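Local coordinates for protein Vpx (Simian immunodeficiency virus, PDB 4CC9) that recruits the host CUL4A-DDB1 ubiquitin ligase through DCAF-1 to have SAMHD1 degraded, and takes part in nuclear import of the viral pre-integration complex, at residues B[53-58]-B[79-84]; B[34-39]-B[73-78]. One frame throughout, in Å; residues are numbered along the deposited sequence.

Interaction 1 of 2, residues B[53-58]-B[79-84]; sequences FQVWRR and LCLIQK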
ATOM      1  N   PHE B  53      -4.166 -15.998 -20.373  1.00 25.44           N
ATOM      2  CA  PHE B  53      -3.633 -17.064 -21.222  1.00 25.85           C
ATOM      3  C   PHE B  53      -2.322 -16.679 -21.896  1.00 28.48           C
ATOM      4  O   PHE B  53      -1.380 -17.471 -21.924  1.00 28.92           O
ATOM      5  CB  PHE B  53      -4.663 -17.508 -22.260  1.00 24.37           C
ATOM      6  CG  PHE B  53      -5.580 -18.597 -21.765  1.00 27.43           C
ATOM      7  CD1 PHE B  53      -6.661 -18.294 -20.952  1.00 27.93           C
ATOM      8  CD2 PHE B  53      -5.341 -19.931 -22.089  1.00 22.00           C
ATOM      9  CE1 PHE B  53      -7.505 -19.302 -20.483  1.00 29.79           C
ATOM     10  CE2 PHE B  53      -6.182 -20.938 -21.622  1.00 19.08           C
ATOM     11  CZ  PHE B  53      -7.265 -20.622 -20.819  1.00 19.03           C
ATOM     12  N   GLN B  54      -2.242 -15.448 -22.391  1.00 28.33           N
ATOM     13  CA  GLN B  54      -1.044 -15.008 -23.098  1.00 27.90           C
ATOM     14  C   GLN B  54       0.195 -14.875 -22.193  1.00 29.09           C
ATOM     15  O   GLN B  54       1.299 -15.282 -22.572  1.00 30.07           O
ATOM     16  CB  GLN B  54      -1.324 -13.706 -23.834  1.00 21.06           C
ATOM     17  CG  GLN B  54      -0.465 -13.504 -25.054  1.00 33.38           C
ATOM     18  N   VAL B  55       0.016 -14.326 -20.998  1.00 22.96           N
ATOM     19  CA  VAL B  55       1.146 -14.177 -20.090  1.00 23.23           C
ATOM     20  C   VAL B  55       1.595 -15.544 -19.574  1.00 21.16           C
ATOM     21  O   VAL B  55       2.793 -15.799 -19.415  1.00 18.92           O
ATOM     22  CB  VAL B  55       0.825 -13.233 -18.912  1.00 25.12           C
ATOM     23  CG1 VAL B  55       1.984 -13.200 -17.944  1.00 17.40           C
ATOM     24  CG2 VAL B  55       0.509 -11.818 -19.426  1.00 18.03           C
ATOM     25  N   TRP B  56       0.641 -16.439 -19.342  1.00 15.04           N
ATOM     26  CA  TRP B  56       0.996 -17.795 -18.917  1.00 22.81           C
ATOM     27  C   TRP B  56       1.848 -18.517 -19.967  1.00 21.47           C
ATOM     28  O   TRP B  56       2.942 -19.008 -19.664  1.00 19.39           O
ATOM     29  CB  TRP B  56      -0.249 -18.622 -18.591  1.00 12.41           C
ATOM     30  CG  TRP B  56       0.094 -20.066 -18.414  1.00 33.66           C
ATOM     31  CD1 TRP B  56      -0.107 -21.079 -19.320  1.00 25.53           C
ATOM     32  CD2 TRP B  56       0.732 -20.668 -17.274  1.00 32.04           C
ATOM     33  NE1 TRP B  56       0.349 -22.271 -18.801  1.00 26.79           N
ATOM     34  CE2 TRP B  56       0.875 -22.050 -17.553  1.00 27.81           C
ATOM     35  CE3 TRP B  56       1.179 -20.177 -16.037  1.00 24.97           C
ATOM     36  CZ2 TRP B  56       1.460 -22.946 -16.645  1.00 19.61           C
ATOM     37  CZ3 TRP B  56       1.753 -21.065 -15.133  1.00 22.30           C
ATOM     38  CH2 TRP B  56       1.884 -22.439 -15.440  1.00 19.77           C
ATOM     39  N   ARG B  57       1.354 -18.557 -21.203  1.00 21.12           N
ATOM     40  CA  ARG B  57       2.048 -19.262 -22.280  1.00 23.71           C
ATOM     41  C   ARG B  57       3.409 -18.659 -22.613  1.00 25.83           C
ATOM     42  O   ARG B  57       4.363 -19.390 -22.900  1.00 17.41           O
ATOM     43  CB  ARG B  57       1.195 -19.279 -23.542  1.00 20.38           C
ATOM     44  CG  ARG B  57      -0.178 -19.911 -23.373  1.00 19.59           C
ATOM     45  CD  ARG B  57      -1.016 -19.651 -24.631  1.00 26.45           C
ATOM     46  NE  ARG B  57      -1.670 -20.875 -25.037  1.00 34.81           N
ATOM     47  CZ  ARG B  57      -1.231 -21.666 -26.000  1.00 33.38           C
ATOM     48  NH1 ARG B  57      -0.162 -21.331 -26.698  1.00 41.02           N
ATOM     49  NH2 ARG B  57      -1.879 -22.784 -26.269  1.00 37.11           N
ATOM     50  N   ARG B  58       3.513 -17.330 -22.588  1.00 25.11           N
ATOM     51  CA  ARG B  58       4.801 -16.709 -22.888  1.00 30.23           C
ATOM     52  C   ARG B  58       5.813 -16.942 -21.764  1.00 28.68           C
ATOM     53  O   ARG B  58       6.969 -17.250 -22.033  1.00 31.62           O
ATOM     54  CB  ARG B  58       4.645 -15.225 -23.231  1.00 33.02           C
ATOM     55  CG  ARG B  58       3.785 -15.013 -24.466  1.00 44.84           C
ATOM     56  CD  ARG B  58       3.505 -13.542 -24.728  1.00 58.92           C
ATOM     57  NE  ARG B  58       4.654 -12.882 -25.343  1.00 70.90           N
ATOM     58  CZ  ARG B  58       5.337 -11.890 -24.784  1.00 71.77           C
ATOM     59  NH1 ARG B  58       4.981 -11.421 -23.597  1.00 68.05           N
ATOM     60  NH2 ARG B  58       6.374 -11.361 -25.423  1.00 74.56           N
ATOM     61  N   LEU B  79       3.495 -15.884 -11.388  1.00 15.56           N
ATOM     62  CA  LEU B  79       2.661 -15.358 -10.305  1.00 18.86           C
ATOM     63  C   LEU B  79       3.003 -13.896 -10.008  1.00 18.78           C
ATOM     64  O   LEU B  79       2.101 -13.064  -9.874  1.00 17.24           O
ATOM     65  CB  LEU B  79       2.806 -16.215  -9.032  1.00 16.65           C
ATOM     66  CG  LEU B  79       2.034 -15.783  -7.784  1.00 18.83           C
ATOM     67  CD1 LEU B  79       0.542 -15.760  -8.048  1.00 19.57           C
ATOM     68  CD2 LEU B  79       2.340 -16.689  -6.601  1.00 17.61           C
ATOM     69  N   CYS B  80       4.295 -13.574  -9.928  1.00 18.64           N
ATOM     70  CA  CYS B  80       4.689 -12.200  -9.605  1.00 18.71           C
ATOM     71  C   CYS B  80       4.163 -11.201 -10.642  1.00 21.70           C
ATOM     72  O   CYS B  80       3.734 -10.099 -10.284  1.00 27.11           O
ATOM     73  CB  CYS B  80       6.210 -12.082  -9.404  1.00 13.08           C
ATOM     74  SG  CYS B  80       6.852 -12.985  -7.916  1.00 26.76           S
ATOM     75  N   LEU B  81       4.158 -11.597 -11.914  1.00 18.09           N
ATOM     76  CA  LEU B  81       3.614 -10.732 -12.975  1.00 24.95           C
ATOM     77  C   LEU B  81       2.107 -10.519 -12.846  1.00 24.35           C
ATOM     78  O   LEU B  81       1.619  -9.401 -13.044  1.00 19.53           O
ATOM     79  CB  LEU B  81       3.921 -11.301 -14.357  1.00 25.93           C
ATOM     80  CG  LEU B  81       5.375 -11.197 -14.811  1.00 24.65           C
ATOM     81  CD1 LEU B  81       5.583 -12.022 -16.067  1.00 17.36           C
ATOM     82  CD2 LEU B  81       5.769  -9.727 -15.048  1.00 20.86           C
ATOM     83  N   ILE B  82       1.368 -11.583 -12.526  1.00 14.79           N
ATOM     84  CA  ILE B  82      -0.079 -11.451 -12.371  1.00 14.24           C
ATOM     85  C   ILE B  82      -0.425 -10.659 -11.109  1.00 25.46           C
ATOM     86  O   ILE B  82      -1.386  -9.868 -11.119  1.00 19.92           O
ATOM     87  CB  ILE B  82      -0.804 -12.808 -12.367  1.00 21.16           C
ATOM     88  CG1 ILE B  82      -0.465 -13.583 -13.647  1.00 26.90           C
ATOM     89  CG2 ILE B  82      -2.312 -12.605 -12.301  1.00 17.77           C
ATOM     90  CD1 ILE B  82      -0.773 -12.795 -14.930  1.00 17.68           C
ATOM     91  N   GLN B  83       0.358 -10.843 -10.038  1.00 21.29           N
ATOM     92  CA  GLN B  83       0.107 -10.087  -8.809  1.00 17.24           C
ATOM     93  C   GLN B  83       0.263  -8.592  -9.113  1.00 19.42           C
ATOM     94  O   GLN B  83      -0.514  -7.778  -8.610  1.00 16.51           O
ATOM     95  CB  GLN B  83       1.034 -10.520  -7.658  1.00 16.69           C
ATOM     96  CG  GLN B  83       0.861 -11.966  -7.152  1.00 17.06           C
ATOM     97  CD  GLN B  83      -0.219 -12.136  -6.078  1.00 20.25           C
ATOM     98  OE1 GLN B  83      -1.230 -11.424  -6.056  1.00 14.29           O
ATOM     99  NE2 GLN B  83      -0.015 -13.112  -5.198  1.00 22.62           N
ATOM    100  N   LYS B  84       1.230  -8.235  -9.963  1.00 12.66           N
ATOM    101  CA  LYS B  84       1.417  -6.823 -10.328  1.00 12.92           C
ATOM    102  C   LYS B  84       0.289  -6.298 -11.205  1.00 19.21           C
ATOM    103  O   LYS B  84      -0.155  -5.161 -11.032  1.00 19.87           O
ATOM    104  CB  LYS B  84       2.788  -6.578 -10.979  1.00 13.81           C
ATOM    105  CG  LYS B  84       3.932  -6.722  -9.981  1.00 12.26           C
ATOM    106  CD  LYS B  84       5.304  -6.721 -10.623  1.00 13.28           C
ATOM    107  CE  LYS B  84       6.314  -7.369  -9.656  1.00 17.11           C
ATOM    108  NZ  LYS B  84       7.732  -7.211 -10.064  1.00 27.27           N
TER

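Interaction 2 of 2, residues B[34-39]-B[73-78]; sequences RTVEEI and YTKYRY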
ATOM      1  N   ARG B  34      -1.167 -23.772  -4.671  1.00 31.88           N
ATOM      2  CA  ARG B  34      -2.497 -23.300  -4.328  1.00 23.90           C
ATOM      3  C   ARG B  34      -2.725 -21.865  -4.798  1.00 25.38           C
ATOM      4  O   ARG B  34      -3.785 -21.571  -5.357  1.00 22.38           O
ATOM      5  CB  ARG B  34      -2.746 -23.451  -2.824  1.00 21.54           C
ATOM      6  CG  ARG B  34      -4.193 -23.256  -2.410  1.00 32.14           C
ATOM      7  N   THR B  35      -1.729 -20.985  -4.620  1.00 19.09           N
ATOM      8  CA  THR B  35      -1.903 -19.562  -4.965  1.00 16.97           C
ATOM      9  C   THR B  35      -2.025 -19.291  -6.475  1.00 23.79           C
ATOM     10  O   THR B  35      -2.796 -18.411  -6.889  1.00 15.24           O
ATOM     11  CB  THR B  35      -0.772 -18.663  -4.369  1.00 16.31           C
ATOM     12  OG1 THR B  35      -0.671 -18.870  -2.954  1.00 15.83           O
ATOM     13  CG2 THR B  35      -1.060 -17.181  -4.618  1.00  8.77           C
ATOM     14  N   VAL B  36      -1.272 -20.026  -7.300  1.00 25.75           N
ATOM     15  CA  VAL B  36      -1.349 -19.809  -8.751  1.00 20.81           C
ATOM     16  C   VAL B  36      -2.750 -20.156  -9.259  1.00 26.83           C
ATOM     17  O   VAL B  36      -3.324 -19.427 -10.086  1.00 23.55           O
ATOM     18  CB  VAL B  36      -0.206 -20.524  -9.561  1.00 22.68           C
ATOM     19  CG1 VAL B  36       0.017 -21.924  -9.076  1.00 34.52           C
ATOM     20  CG2 VAL B  36      -0.526 -20.557 -11.056  1.00 21.67           C
ATOM     21  N   GLU B  37      -3.322 -21.234  -8.726  1.00 27.40           N
ATOM     22  CA  GLU B  37      -4.670 -21.635  -9.128  1.00 34.47           C
ATOM     23  C   GLU B  37      -5.691 -20.596  -8.688  1.00 34.02           C
ATOM     24  O   GLU B  37      -6.582 -20.219  -9.456  1.00 32.02           O
ATOM     25  CB  GLU B  37      -5.034 -23.004  -8.558  1.00 34.30           C
ATOM     26  CG  GLU B  37      -4.179 -24.128  -9.090  1.00 52.71           C
ATOM     27  CD  GLU B  37      -4.895 -25.467  -9.047  1.00 68.66           C
ATOM     28  OE1 GLU B  37      -6.033 -25.509  -8.522  1.00 71.30           O
ATOM     29  OE2 GLU B  37      -4.325 -26.472  -9.542  1.00 69.61           O
ATOM     30  N   GLU B  38      -5.552 -20.124  -7.452  1.00 28.55           N
ATOM     31  CA  GLU B  38      -6.480 -19.136  -6.921  1.00 21.43           C
ATOM     32  C   GLU B  38      -6.369 -17.776  -7.620  1.00 27.26           C
ATOM     33  O   GLU B  38      -7.392 -17.157  -7.935  1.00 29.81           O
ATOM     34  CB  GLU B  38      -6.330 -19.007  -5.409  1.00 28.48           C
ATOM     35  CG  GLU B  38      -6.808 -20.240  -4.640  1.00 45.67           C
ATOM     36  CD  GLU B  38      -6.737 -20.063  -3.128  1.00 62.26           C
ATOM     37  OE1 GLU B  38      -6.288 -18.985  -2.674  1.00 66.50           O
ATOM     38  OE2 GLU B  38      -7.132 -21.000  -2.395  1.00 69.04           O
ATOM     39  N   ILE B  39      -5.151 -17.311  -7.896  1.00 23.44           N
ATOM     40  CA  ILE B  39      -5.036 -16.026  -8.584  1.00 23.07           C
ATOM     41  C   ILE B  39      -5.676 -16.074  -9.974  1.00 25.15           C
ATOM     42  O   ILE B  39      -6.326 -15.110 -10.395  1.00 27.44           O
ATOM     43  CB  ILE B  39      -3.582 -15.451  -8.598  1.00  9.55           C
ATOM     44  CG1 ILE B  39      -3.597 -13.941  -8.882  1.00 16.52           C
ATOM     45  CG2 ILE B  39      -2.698 -16.167  -9.611  1.00  7.03           C
ATOM     46  CD1 ILE B  39      -2.240 -13.248  -8.636  1.00  6.87           C
ATOM     47  N   TYR B  73      10.040 -22.634 -10.379  1.00 17.13           N
ATOM     48  CA  TYR B  73      10.562 -21.310 -10.678  1.00 15.20           C
ATOM     49  C   TYR B  73       9.683 -20.624 -11.730  1.00 21.77           C
ATOM     50  O   TYR B  73       9.320 -19.445 -11.581  1.00 20.44           O
ATOM     51  CB  TYR B  73      12.023 -21.381 -11.119  1.00 18.66           C
ATOM     52  CG  TYR B  73      12.614 -20.019 -11.351  1.00 20.97           C
ATOM     53  CD1 TYR B  73      13.097 -19.257 -10.293  1.00 25.03           C
ATOM     54  CD2 TYR B  73      12.670 -19.482 -12.622  1.00 23.14           C
ATOM     55  CE1 TYR B  73      13.622 -17.990 -10.507  1.00 25.44           C
ATOM     56  CE2 TYR B  73      13.185 -18.217 -12.844  1.00 25.07           C
ATOM     57  CZ  TYR B  73      13.654 -17.479 -11.789  1.00 24.78           C
ATOM     58  OH  TYR B  73      14.164 -16.228 -12.025  1.00 24.78           O
ATOM     59  N   THR B  74       9.306 -21.375 -12.766  1.00 17.23           N
ATOM     60  CA  THR B  74       8.505 -20.831 -13.860  1.00 11.00           C
ATOM     61  C   THR B  74       7.161 -20.320 -13.340  1.00 17.29           C
ATOM     62  O   THR B  74       6.735 -19.202 -13.663  1.00 15.04           O
ATOM     63  CB  THR B  74       8.259 -21.900 -14.949  1.00 15.54           C
ATOM     64  OG1 THR B  74       9.515 -22.322 -15.499  1.00 16.20           O
ATOM     65  CG2 THR B  74       7.388 -21.355 -16.059  1.00  5.65           C
ATOM     66  N   LYS B  75       6.495 -21.124 -12.518  1.00 17.32           N
ATOM     67  CA  LYS B  75       5.225 -20.693 -11.945  1.00 18.08           C
ATOM     68  C   LYS B  75       5.399 -19.439 -11.096  1.00 24.01           C
ATOM     69  O   LYS B  75       4.523 -18.568 -11.085  1.00 16.23           O
ATOM     70  CB  LYS B  75       4.607 -21.798 -11.107  1.00 16.94           C
ATOM     71  CG  LYS B  75       4.069 -22.949 -11.922  1.00 19.77           C
ATOM     72  CD  LYS B  75       3.773 -24.109 -10.997  1.00 24.66           C
ATOM     73  CE  LYS B  75       2.305 -24.309 -10.827  1.00 30.31           C
ATOM     74  NZ  LYS B  75       2.078 -25.327  -9.781  1.00 36.63           N
ATOM     75  N   TYR B  76       6.539 -19.331 -10.415  1.00 19.29           N
ATOM     76  CA  TYR B  76       6.763 -18.208  -9.514  1.00 10.59           C
ATOM     77  C   TYR B  76       6.965 -16.880 -10.259  1.00 21.84           C
ATOM     78  O   TYR B  76       6.379 -15.852  -9.869  1.00 17.50           O
ATOM     79  CB  TYR B  76       7.936 -18.502  -8.584  1.00 10.35           C
ATOM     80  CG  TYR B  76       8.236 -17.385  -7.612  1.00 13.13           C
ATOM     81  CD1 TYR B  76       7.536 -17.269  -6.420  1.00 13.69           C
ATOM     82  CD2 TYR B  76       9.226 -16.445  -7.888  1.00 12.66           C
ATOM     83  CE1 TYR B  76       7.815 -16.239  -5.528  1.00 26.66           C
ATOM     84  CE2 TYR B  76       9.510 -15.415  -7.002  1.00 18.59           C
ATOM     85  CZ  TYR B  76       8.809 -15.318  -5.825  1.00 26.44           C
ATOM     86  OH  TYR B  76       9.100 -14.292  -4.949  1.00 29.41           O
ATOM     87  N   ARG B  77       7.785 -16.884 -11.319  1.00 20.00           N
ATOM     88  CA  ARG B  77       7.920 -15.666 -12.138  1.00 19.11           C
ATOM     89  C   ARG B  77       6.562 -15.259 -12.719  1.00 19.36           C
ATOM     90  O   ARG B  77       6.244 -14.072 -12.822  1.00 22.02           O
ATOM     91  CB  ARG B  77       8.948 -15.830 -13.266  1.00 12.82           C
ATOM     92  CG  ARG B  77      10.373 -16.128 -12.772  1.00 24.21           C
ATOM     93  CD  ARG B  77      10.912 -15.012 -11.877  1.00 23.26           C
ATOM     94  NE  ARG B  77      10.895 -13.741 -12.588  1.00 26.21           N
ATOM     95  CZ  ARG B  77      11.913 -13.250 -13.295  1.00 32.76           C
ATOM     96  NH1 ARG B  77      13.064 -13.917 -13.375  1.00 26.58           N
ATOM     97  NH2 ARG B  77      11.779 -12.079 -13.927  1.00 37.32           N
ATOM     98  N   TYR B  78       5.751 -16.246 -13.079  1.00 12.85           N
ATOM     99  CA  TYR B  78       4.445 -15.945 -13.643  1.00 18.69           C
ATOM    100  C   TYR B  78       3.525 -15.307 -12.588  1.00 17.62           C
ATOM    101  O   TYR B  78       2.848 -14.317 -12.867  1.00 19.11           O
ATOM    102  CB  TYR B  78       3.809 -17.213 -14.243  1.00 12.88           C
ATOM    103  CG  TYR B  78       2.321 -17.076 -14.489  1.00 12.72           C
ATOM    104  CD1 TYR B  78       1.844 -16.431 -15.624  1.00 19.60           C
ATOM    105  CD2 TYR B  78       1.394 -17.595 -13.591  1.00  7.01           C
ATOM    106  CE1 TYR B  78       0.475 -16.306 -15.863  1.00 21.63           C
ATOM    107  CE2 TYR B  78       0.028 -17.474 -13.821  1.00 16.59           C
ATOM    108  CZ  TYR B  78      -0.416 -16.823 -14.960  1.00 20.72           C
ATOM    109  OH  TYR B  78      -1.753 -16.689 -15.205  1.00 20.92           O
TER

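Interaction 1 of 2, residues B[53-58]-B[79-84]
Val-55 and the pair Leu-81 and Ile-82 meet through methyl groups alone, with no hydrogen bond between 53-58 and 79-84. CG1 of Val-55 does the touching on its side. It lies 4.1 Å from CD1 of Ile-82 and 4.2 Å from CD1 of Leu-81, so one methyl faces the ends of two neighbouring side chains. Val-55 carries that methyl anti to its own nitrogen (chi1 175°), on a CB that is directed at the other helix. Ile-82 reaches in differently: its CB is not aimed at Val-55, but CG1, anti to the carbonyl carbon (chi1 -56°), brings CD1 across, and the two side chains run past each other in opposite directions. The contact is a modest one, burying 100 Å² in all, and the closest CA atoms, those of Val-55 and Ile-82, stay 8.3 Å apart.

Gln-83 and Lys-84 turn to a chain of another protein, which accepts hydrogen bonds from both through its backbone; Leu-81 also packs on an apolar side chain there. Within Vpx, the contact joins helix 49-66 to helix 71-91, while Ile-39 of helix 25-43 packs against Ile-82.

Interaction 2 of 2, residues B[34-39]-B[73-78]
The Tyr-78 ring receives Val-36 at its edge, near the ring plane: CG2 of the valine stands 4.2 Å from CE2 of the tyrosine, and the two side chains cross at about a right angle. Trp-56, on helix 49-66, makes an edge-to-face pair with the same ring, and the phenol OH is hydrogen-bonded to Asn-40 OD1. Within 73-78, apart from the contact with 34-39, Arg-77 turns a guanidinium edge to Tyr-73: NH1 donates to OH at 2.9 Å (N-H...O 155°), the oxygen in the plane. Both groups also have acidic partners on a chain of another protein.

Val-36 uses both methyls. While CG2 serves the tyrosine, CG1, set between backbone N and carbonyl carbon (chi1 44°), comes 3.7 Å from CE of Lys-75. The lysine chain bends at chi3 (108°), laying its aliphatic end across the valine, and NZ continues to a salt bridge with Asp-33. Glu-37 OE2 stays 6.5 Å from Lys-75 NZ, and that carboxylate pairs with Arg-41 through OE1.

Residues 73-78 belong to a nuclear localization signal assigned by similarity; here they pack helix 71-91 on helix 25-43 in the three-helix fold of the Vpr/Vpx family.

Both contacts use helix 71-91. Interaction 1 ties it to helix 49-66, interaction 2 to helix 25-43, and the two partner helices follow each other in sequence. Their centres are 9 Å apart, and they meet directly where Leu-79 CD1 lies 3.6 Å from Ile-39 CG2. Both are buried contacts. Interaction 1 is wholly aliphatic, and all three of its touching residues are buried. Interaction 2 covers more surface, 147 against 100 Å², and adds an aromatic edge and a lysine, its one touching residue that is partly exposed, whose charged end finds an acidic partner. The zinc ion is about 12 Å from the Ile-82 side chain of interaction 1, while interaction 2 lies away from the metal site.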